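Local structure of ORF10 (Moritella marina, 6RIW) at residues Ala485-Leu490 against Ala832-Thr837; Leu579-Met584 against Tyr670-Leu675; Ile690-Leu695 against Ser841-Ile846. The protein forms the ketosynthase–chain length factor didomain of a polyunsaturated fatty acid synthase, a larger multidomain protein, and probably carries out the condensation steps that lengthen the acyl chain. All coordinates share one frame; numbering follows the deposited sequence.

Contact 1: residues Ala485-Leu490 against Ala832-Thr837; sequences AQFKTL and ANIGHT
Phe-487 and Leu-490, one turn apart on helix 484-492, meet the methyl branch of Ile-834 of the short helix 831-834. The apolar contacts come first. Atom CG2 of Ile-834 lies 3.8 Å from CE1 of Phe-487 and also 3.8 Å from CD2 of Leu-490, so a single methyl is shared by an aromatic carbon and an aliphatic one. The ring receives it obliquely, and the two side chains cross at about a right angle. Both residues on the first helix reach out through a first torsion that sets CG opposite the backbone N (chi1 -166° for Phe-487), which carries the ring, with CE1 leading, forward although its CB bond does not aim at the partner. Ile-834 CG1 is the second point of touch, 4.0 Å from CE1 of Phe-487. Phe-478, Ile-847 and Leu-851 extend the same apolar cluster around the ring.

The polar side is of a different kind, because no hydrogen bond spans the two segments. Asn-833 offers only its CB, 4.2 Å from CD2 of Leu-490, and the two side chains slide past one another in opposite directions. The amide is occupied with other partners: ND2 donates to the carbonyl O of Gln-495, with a weak further bond to Asn-494. Just beyond, Gly-835 leaves helical geometry with positive phi, 76°, and the chain turns away from helix 484-492.

The sequence Asn-Ile-Gly-His resembles the family motif that contributes a histidine to the active site of ketosynthases; here it lies in the second ketosynthase-like half, consistent with the chain length factor. The chemistry implies division of labour: dispersion between buried carbons joins the two helices, while the asparagine amide ties helix 831-834 to the residues that follow helix 484-492.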
loop_
_atom_site.group_PDB
_atom_site.type_symbol
_atom_site.label_atom_id
_atom_site.label_comp_id
_atom_site.label_asym_id
_atom_site.label_seq_id
_atom_site.Cartn_x
_atom_site.Cartn_y
_atom_site.Cartn_z
ATOM N N ALA A 485 5.842 19.284 20.735
ATOM C CA ALA A 485 5.757 20.466 21.599
ATOM C C ALA A 485 5.151 21.655 20.861
ATOM O O ALA A 485 4.295 22.369 21.404
ATOM C CB ALA A 485 7.149 20.820 22.151
ATOM N N GLN A 486 5.552 21.856 19.604
ATOM C CA GLN A 486 5.022 22.961 18.808
ATOM C C GLN A 486 3.553 22.748 18.461
ATOM O O GLN A 486 2.759 23.693 18.467
ATOM C CB GLN A 486 5.868 23.129 17.538
ATOM C CG GLN A 486 7.247 23.742 17.784
ATOM C CD GLN A 486 8.112 23.758 16.519
ATOM O OE1 GLN A 486 7.596 23.879 15.409
ATOM N NE2 GLN A 486 9.429 23.638 16.689
ATOM N N PHE A 487 3.170 21.506 18.160
ATOM C CA PHE A 487 1.763 21.207 17.908
ATOM C C PHE A 487 0.921 21.463 19.158
ATOM O O PHE A 487 -0.181 22.019 19.080
ATOM C CB PHE A 487 1.658 19.744 17.454
ATOM C CG PHE A 487 0.321 19.345 16.828
ATOM C CD1 PHE A 487 -0.356 20.179 15.947
ATOM C CD2 PHE A 487 -0.209 18.094 17.100
ATOM C CE1 PHE A 487 -1.549 19.780 15.368
ATOM C CE2 PHE A 487 -1.415 17.678 16.535
ATOM C CZ PHE A 487 -2.090 18.522 15.667
ATOM N N LYS A 488 1.413 21.033 20.318
ATOM C CA LYS A 488 0.666 21.252 21.557
ATOM C C LYS A 488 0.410 22.740 21.777
ATOM O O LYS A 488 -0.713 23.161 22.069
ATOM C CB LYS A 488 1.448 20.646 22.724
ATOM C CG LYS A 488 0.696 20.634 24.067
ATOM C CD LYS A 488 1.608 20.040 25.169
ATOM C CE LYS A 488 0.957 20.135 26.550
ATOM N NZ LYS A 488 1.824 19.524 27.603
ATOM N N THR A 489 1.450 23.549 21.617
ATOM C CA THR A 489 1.319 24.999 21.788
ATOM C C THR A 489 0.372 25.600 20.761
ATOM O O THR A 489 -0.484 26.431 21.092
ATOM C CB THR A 489 2.691 25.639 21.660
ATOM O OG1 THR A 489 3.519 25.150 22.715
ATOM C CG2 THR A 489 2.592 27.154 21.728
ATOM N N LEU A 490 0.520 25.197 19.498
ATOM C CA LEU A 490 -0.403 25.638 18.461
ATOM C C LEU A 490 -1.854 25.381 18.856
ATOM O O LEU A 490 -2.711 26.265 18.734
ATOM C CB LEU A 490 -0.048 24.924 17.147
ATOM C CG LEU A 490 -0.849 25.342 15.913
ATOM C CD1 LEU A 490 -0.162 26.506 15.240
ATOM C CD2 LEU A 490 -0.966 24.162 14.942
ATOM N N ALA A 832 -9.086 22.613 11.324
ATOM C CA ALA A 832 -9.064 24.071 11.400
ATOM C C ALA A 832 -7.671 24.609 11.735
ATOM O O ALA A 832 -7.364 25.767 11.412
ATOM C CB ALA A 832 -10.095 24.532 12.427
ATOM N N ASN A 833 -6.823 23.810 12.381
ATOM C CA ASN A 833 -5.474 24.248 12.726
ATOM C C ASN A 833 -4.442 23.848 11.681
ATOM O O ASN A 833 -3.526 24.626 11.407
ATOM C CB ASN A 833 -5.043 23.681 14.097
ATOM C CG ASN A 833 -6.096 23.881 15.142
ATOM O OD1 ASN A 833 -6.948 23.023 15.340
ATOM N ND2 ASN A 833 -6.070 25.036 15.805
ATOM N N ILE A 834 -4.531 22.629 11.128
ATOM C CA ILE A 834 -3.446 22.133 10.285
ATOM C C ILE A 834 -3.979 21.555 8.972
ATOM O O ILE A 834 -3.239 20.890 8.240
ATOM C CB ILE A 834 -2.570 21.102 11.032
ATOM C CG1 ILE A 834 -3.400 20.049 11.777
ATOM C CG2 ILE A 834 -1.698 21.798 12.103
ATOM C CD1 ILE A 834 -3.833 18.887 10.945
ATOM N N GLY A 835 -5.248 21.820 8.647
ATOM C CA GLY A 835 -5.780 21.409 7.348
ATOM C C GLY A 835 -6.075 19.905 7.263
ATOM O O GLY A 835 -5.980 19.162 8.232
ATOM N N HIS A 836 -6.487 19.470 6.066
ATOM C CA HIS A 836 -6.934 18.097 5.830
ATOM C C HIS A 836 -5.734 17.284 5.364
ATOM O O HIS A 836 -5.237 17.499 4.258
ATOM C CB HIS A 836 -8.034 18.077 4.767
ATOM C CG HIS A 836 -8.831 16.810 4.732
ATOM N ND1 HIS A 836 -8.285 15.579 5.030
ATOM C CD2 HIS A 836 -10.142 16.588 4.468
ATOM C CE1 HIS A 836 -9.223 14.648 4.945
ATOM N NE2 HIS A 836 -10.361 15.232 4.601
ATOM N N THR A 837 -5.260 16.343 6.190
ATOM C CA THR A 837 -4.079 15.568 5.829
ATOM C C THR A 837 -4.432 14.170 5.312
ATOM O O THR A 837 -3.572 13.280 5.306
ATOM C CB THR A 837 -3.095 15.507 7.010
ATOM O OG1 THR A 837 -3.707 14.852 8.140
ATOM C CG2 THR A 837 -2.694 16.941 7.439
#

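Contact 2: residues Leu579-Met584 against Tyr670-Leu675; sequences LVAMGM and YRCVEL
Leu-579 and Ala-581 of strand 576-581 pack beneath Cys-672 and Leu-675 of helix 668-682, in the alpha/beta layering of the thiolase fold. The helix belongs to a beta-alpha-beta crossover between strands 659-663 and 687-694, which flank 576-581, and so runs back over the middle strand: the segment axes come within 8.7 Å at 160°.

The tight part is centred on the thiol. With SG turned beside its own backbone N (chi1 -73°), Cys-672 sets its sulfur between two methylene or methyl carbons of the strand, 4.1 Å from CB of Leu-579 and 4.0 Å from CB of Ala-581, residues whose CB atoms project from the same face. Leu-579 then reaches further along the helix, where its CD1 approaches Leu-675 CD2 at 4.0 Å and the backbone O of Cys-672 at 3.8 Å. Val-580, between them, points away from the helix.

Contact is lost past Ala-581, as the chain leads off through Met-582 and Gly-583. Another side of the helix is polar, though still buried: Arg-671 meets Phe-770 in a cation-pi contact, while Glu-674 OE2 bonds Ser-188 in the first ketosynthase half. One turn links these charges: Arg-671 NH2 donates to the syn lone pair of Glu-674 OE1 over 3.1 Å, with the oxygen only 2° out of the guanidinium plane.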
loop_
_atom_site.group_PDB
_atom_site.type_symbol
_atom_site.label_atom_id
_atom_site.label_comp_id
_atom_site.label_asym_id
_atom_site.label_seq_id
_atom_site.Cartn_x
_atom_site.Cartn_y
_atom_site.Cartn_z
ATOM N N LEU A 579 3.125 -0.206 12.065
ATOM C CA LEU A 579 2.055 -0.070 11.090
ATOM C C LEU A 579 2.101 1.347 10.549
ATOM O O LEU A 579 2.118 2.303 11.330
ATOM C CB LEU A 579 0.682 -0.341 11.726
ATOM C CG LEU A 579 0.539 -1.633 12.538
ATOM C CD1 LEU A 579 -0.858 -1.694 13.099
ATOM C CD2 LEU A 579 0.804 -2.866 11.662
ATOM N N VAL A 580 2.154 1.500 9.227
ATOM C CA VAL A 580 2.206 2.842 8.648
ATOM C C VAL A 580 0.915 3.078 7.866
ATOM O O VAL A 580 0.684 2.450 6.827
ATOM C CB VAL A 580 3.437 3.030 7.754
ATOM C CG1 VAL A 580 3.445 4.435 7.149
ATOM C CG2 VAL A 580 4.724 2.782 8.565
ATOM N N ALA A 581 0.095 4.005 8.350
ATOM C CA ALA A 581 -1.089 4.451 7.630
ATOM C C ALA A 581 -0.680 5.402 6.516
ATOM O O ALA A 581 -0.002 6.401 6.765
ATOM C CB ALA A 581 -2.059 5.140 8.592
ATOM N N MET A 582 -1.060 5.086 5.283
ATOM C CA MET A 582 -0.612 5.906 4.167
ATOM C C MET A 582 -1.461 5.559 2.958
ATOM O O MET A 582 -2.218 4.586 2.964
ATOM C CB MET A 582 0.882 5.685 3.884
ATOM C CG MET A 582 1.258 4.193 3.701
ATOM S SD MET A 582 0.854 3.525 2.048
ATOM C CE MET A 582 2.313 4.095 1.117
ATOM N N GLY A 583 -1.370 6.412 1.940
ATOM C CA GLY A 583 -1.749 6.071 0.588
ATOM C C GLY A 583 -0.550 6.346 -0.308
ATOM O O GLY A 583 0.516 6.759 0.163
ATOM N N MET A 584 -0.724 6.108 -1.605
ATOM C CA MET A 584 0.454 6.250 -2.465
ATOM C C MET A 584 0.918 7.704 -2.500
ATOM O O MET A 584 0.121 8.644 -2.381
ATOM C CB MET A 584 0.191 5.713 -3.885
ATOM C CG MET A 584 -0.784 6.476 -4.749
ATOM S SD MET A 584 -0.496 6.166 -6.551
ATOM C CE MET A 584 1.111 6.804 -6.747
ATOM N N TYR A 670 -7.445 4.806 11.683
ATOM C CA TYR A 670 -8.385 4.103 12.555
ATOM C C TYR A 670 -8.398 2.598 12.279
ATOM O O TYR A 670 -8.548 1.805 13.214
ATOM C CB TYR A 670 -9.786 4.730 12.413
ATOM C CG TYR A 670 -9.811 6.226 12.710
ATOM C CD1 TYR A 670 -8.979 6.776 13.673
ATOM C CD2 TYR A 670 -10.651 7.090 12.009
ATOM C CE1 TYR A 670 -8.985 8.151 13.950
ATOM C CE2 TYR A 670 -10.663 8.471 12.281
ATOM C CZ TYR A 670 -9.836 8.983 13.252
ATOM O OH TYR A 670 -9.856 10.345 13.512
ATOM N N ARG A 671 -8.207 2.172 11.024
ATOM C CA ARG A 671 -8.023 0.741 10.788
ATOM C C ARG A 671 -6.738 0.215 11.436
ATOM O O ARG A 671 -6.697 -0.949 11.856
ATOM C CB ARG A 671 -8.030 0.422 9.290
ATOM C CG ARG A 671 -9.394 0.645 8.597
ATOM C CD ARG A 671 -10.471 -0.377 9.018
ATOM N NE ARG A 671 -11.730 -0.149 8.294
ATOM C CZ ARG A 671 -12.888 -0.748 8.589
ATOM N NH1 ARG A 671 -13.977 -0.480 7.868
ATOM N NH2 ARG A 671 -12.960 -1.621 9.598
ATOM N N CYS A 672 -5.681 1.032 11.511
ATOM C CA CYS A 672 -4.468 0.616 12.228
ATOM C C CYS A 672 -4.733 0.442 13.713
ATOM O O CYS A 672 -4.175 -0.461 14.355
ATOM C CB CYS A 672 -3.347 1.646 12.042
ATOM S SG CYS A 672 -2.595 1.655 10.400
ATOM N N VAL A 673 -5.520 1.341 14.302
ATOM C CA VAL A 673 -5.854 1.194 15.720
ATOM C C VAL A 673 -6.564 -0.137 15.955
ATOM O O VAL A 673 -6.240 -0.889 16.885
ATOM C CB VAL A 673 -6.700 2.394 16.179
ATOM C CG1 VAL A 673 -7.217 2.192 17.606
ATOM C CG2 VAL A 673 -5.889 3.708 16.052
ATOM N N GLU A 674 -7.553 -0.449 15.103
ATOM C CA GLU A 674 -8.266 -1.724 15.177
ATOM C C GLU A 674 -7.321 -2.903 14.997
ATOM O O GLU A 674 -7.397 -3.894 15.737
ATOM C CB GLU A 674 -9.360 -1.764 14.112
ATOM C CG GLU A 674 -10.090 -3.110 13.965
ATOM C CD GLU A 674 -11.235 -3.037 12.931
ATOM O OE1 GLU A 674 -10.999 -2.660 11.746
ATOM O OE2 GLU A 674 -12.377 -3.338 13.318
ATOM N N LEU A 675 -6.415 -2.809 14.032
ATOM C CA LEU A 675 -5.427 -3.874 13.829
ATOM C C LEU A 675 -4.493 -4.020 15.031
ATOM O O LEU A 675 -4.197 -5.146 15.467
ATOM C CB LEU A 675 -4.625 -3.590 12.552
ATOM C CG LEU A 675 -3.500 -4.568 12.179
ATOM C CD1 LEU A 675 -4.033 -6.002 12.169
ATOM C CD2 LEU A 675 -2.936 -4.177 10.792
#

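Contact 3: residues Ile690-Leu695 against Ser841-Ile846; sequences IAAVDL and SGMASI
Met-843 alone carries the helix side of this contact, against Ile-690 and Ala-692 of strand 687-694. The helix starts at Ser-841, whose CB points away from the strand while its OG bonds the carbonyl O of Phe-838. Gly-842 follows, with no side chain to add. At Met-843 the strand is met twice. Its CB lies 3.8 Å from CB of Ala-692, where the backbones come nearest. The chain then bends at both outer torsions (chi2 59°, chi3 72°) and curls the methyl along the strand to Ile-690: CE sits 3.6 Å from CG2 of Ile-690 and only 3.3 Å from its backbone O, a close fit. Ala-746 and Ile-748 of the adjoining strand 741-752, together with Val-669, pack against the same methionine. Beyond it, Ala-844 and Ser-845 lie against Val-830, and Ile-846 again heads toward the strand but stops short of it. The axes of helix and strand cross at -121°, 8.2 Å apart, and the helix meets the strand at a single residue. Chemically, a flexible thioether fills the space between a small alanine and a branched isoleucine; within these two segments no hydrogen bond forms, and helix 841-854 is fitted to strand 687-694 by shape.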
loop_
_atom_site.group_PDB
_atom_site.type_symbol
_atom_site.label_atom_id
_atom_site.label_comp_id
_atom_site.label_asym_id
_atom_site.label_seq_id
_atom_site.Cartn_x
_atom_site.Cartn_y
_atom_site.Cartn_z
ATOM N N ILE A 690 2.231 3.107 15.555
ATOM C CA ILE A 690 1.348 3.468 14.444
ATOM C C ILE A 690 1.825 4.810 13.916
ATOM O O ILE A 690 1.720 5.821 14.611
ATOM C CB ILE A 690 -0.126 3.540 14.846
ATOM C CG1 ILE A 690 -0.562 2.205 15.472
ATOM C CG2 ILE A 690 -0.963 3.878 13.578
ATOM C CD1 ILE A 690 -2.015 2.200 15.949
ATOM N N ALA A 691 2.379 4.818 12.710
ATOM C CA ALA A 691 2.813 6.061 12.089
ATOM C C ALA A 691 1.888 6.373 10.922
ATOM O O ALA A 691 1.154 5.510 10.413
ATOM C CB ALA A 691 4.276 5.977 11.624
ATOM N N ALA A 692 1.886 7.627 10.518
ATOM C CA ALA A 692 0.996 8.027 9.440
ATOM C C ALA A 692 1.689 9.130 8.675
ATOM O O ALA A 692 2.321 9.987 9.286
ATOM C CB ALA A 692 -0.348 8.534 9.969
ATOM N N VAL A 693 1.543 9.139 7.354
ATOM C CA VAL A 693 2.156 10.203 6.565
ATOM C C VAL A 693 1.310 10.433 5.325
ATOM O O VAL A 693 0.852 9.484 4.677
ATOM C CB VAL A 693 3.620 9.882 6.197
ATOM C CG1 VAL A 693 3.737 8.541 5.473
ATOM C CG2 VAL A 693 4.230 11.002 5.351
ATOM N N ASP A 694 1.078 11.701 5.017
ATOM C CA ASP A 694 0.516 12.071 3.724
ATOM C C ASP A 694 1.077 13.443 3.393
ATOM O O ASP A 694 0.758 14.439 4.057
ATOM C CB ASP A 694 -1.015 12.087 3.739
ATOM C CG ASP A 694 -1.607 12.013 2.331
ATOM O OD1 ASP A 694 -0.856 12.320 1.362
ATOM O OD2 ASP A 694 -2.793 11.633 2.183
ATOM N N LEU A 695 1.912 13.505 2.373
ATOM C CA LEU A 695 2.381 14.813 1.919
ATOM C C LEU A 695 1.353 15.367 0.930
ATOM O O LEU A 695 1.590 15.537 -0.267
ATOM C CB LEU A 695 3.796 14.695 1.366
ATOM C CG LEU A 695 4.714 14.098 2.456
ATOM C CD1 LEU A 695 6.181 14.101 2.037
ATOM C CD2 LEU A 695 4.558 14.842 3.792
ATOM N N SER A 841 -5.064 11.815 8.321
ATOM C CA SER A 841 -5.964 12.690 9.084
ATOM C C SER A 841 -6.397 12.071 10.409
ATOM O O SER A 841 -6.640 12.797 11.379
ATOM C CB SER A 841 -7.214 13.048 8.266
ATOM O OG SER A 841 -7.852 11.880 7.778
ATOM N N GLY A 842 -6.536 10.748 10.471
ATOM C CA GLY A 842 -6.876 10.127 11.750
ATOM C C GLY A 842 -5.822 10.345 12.820
ATOM O O GLY A 842 -6.151 10.452 14.011
ATOM N N MET A 843 -4.549 10.419 12.421
ATOM C CA MET A 843 -3.484 10.643 13.400
ATOM C C MET A 843 -3.527 12.066 13.961
ATOM O O MET A 843 -3.352 12.263 15.171
ATOM C CB MET A 843 -2.119 10.348 12.775
ATOM C CG MET A 843 -0.977 10.208 13.781
ATOM S SD MET A 843 -1.257 8.898 14.987
ATOM C CE MET A 843 -1.023 7.446 13.933
ATOM N N ALA A 844 -3.762 13.071 13.109
ATOM C CA ALA A 844 -3.919 14.432 13.612
ATOM C C ALA A 844 -5.022 14.521 14.664
ATOM O O ALA A 844 -4.845 15.173 15.703
ATOM C CB ALA A 844 -4.223 15.405 12.461
ATOM N N SER A 845 -6.172 13.892 14.407
ATOM C CA SER A 845 -7.282 13.948 15.366
ATOM C C SER A 845 -6.943 13.235 16.667
ATOM O O SER A 845 -7.296 13.713 17.756
ATOM C CB SER A 845 -8.533 13.312 14.770
ATOM O OG SER A 845 -8.922 13.970 13.586
ATOM N N ILE A 846 -6.331 12.053 16.571
ATOM C CA ILE A 846 -5.985 11.301 17.780
ATOM C C ILE A 846 -4.982 12.080 18.615
ATOM O O ILE A 846 -5.116 12.185 19.846
ATOM C CB ILE A 846 -5.451 9.907 17.406
ATOM C CG1 ILE A 846 -6.617 9.000 16.988
ATOM C CG2 ILE A 846 -4.670 9.286 18.599
ATOM C CD1 ILE A 846 -6.179 7.614 16.426
#

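In the fold
All three contacts lie in the second ketosynthase-like half of the chain, away from the magnesium site. Contacts 2 and 3 are closest, their centres 9 Å apart, because strands 576-581 and 687-694 are parallel neighbours and probably hydrogen-bond through Leu-579, Ala-581 and Ala-691; Tyr-670 also packs on helix 841-854. The centre of contact 1 is about 12 Å from that of contact 3, which it touches where Ile-834 meets Ala-844, and about 20 Å from that of contact 2. Along the chain contact 2 nests inside the loop closed by contact 1 and closes before contact 3 opens, whereas contacts 1 and 3 interleave. Early and late parts of this half are thereby knitted into one thiolase-type core.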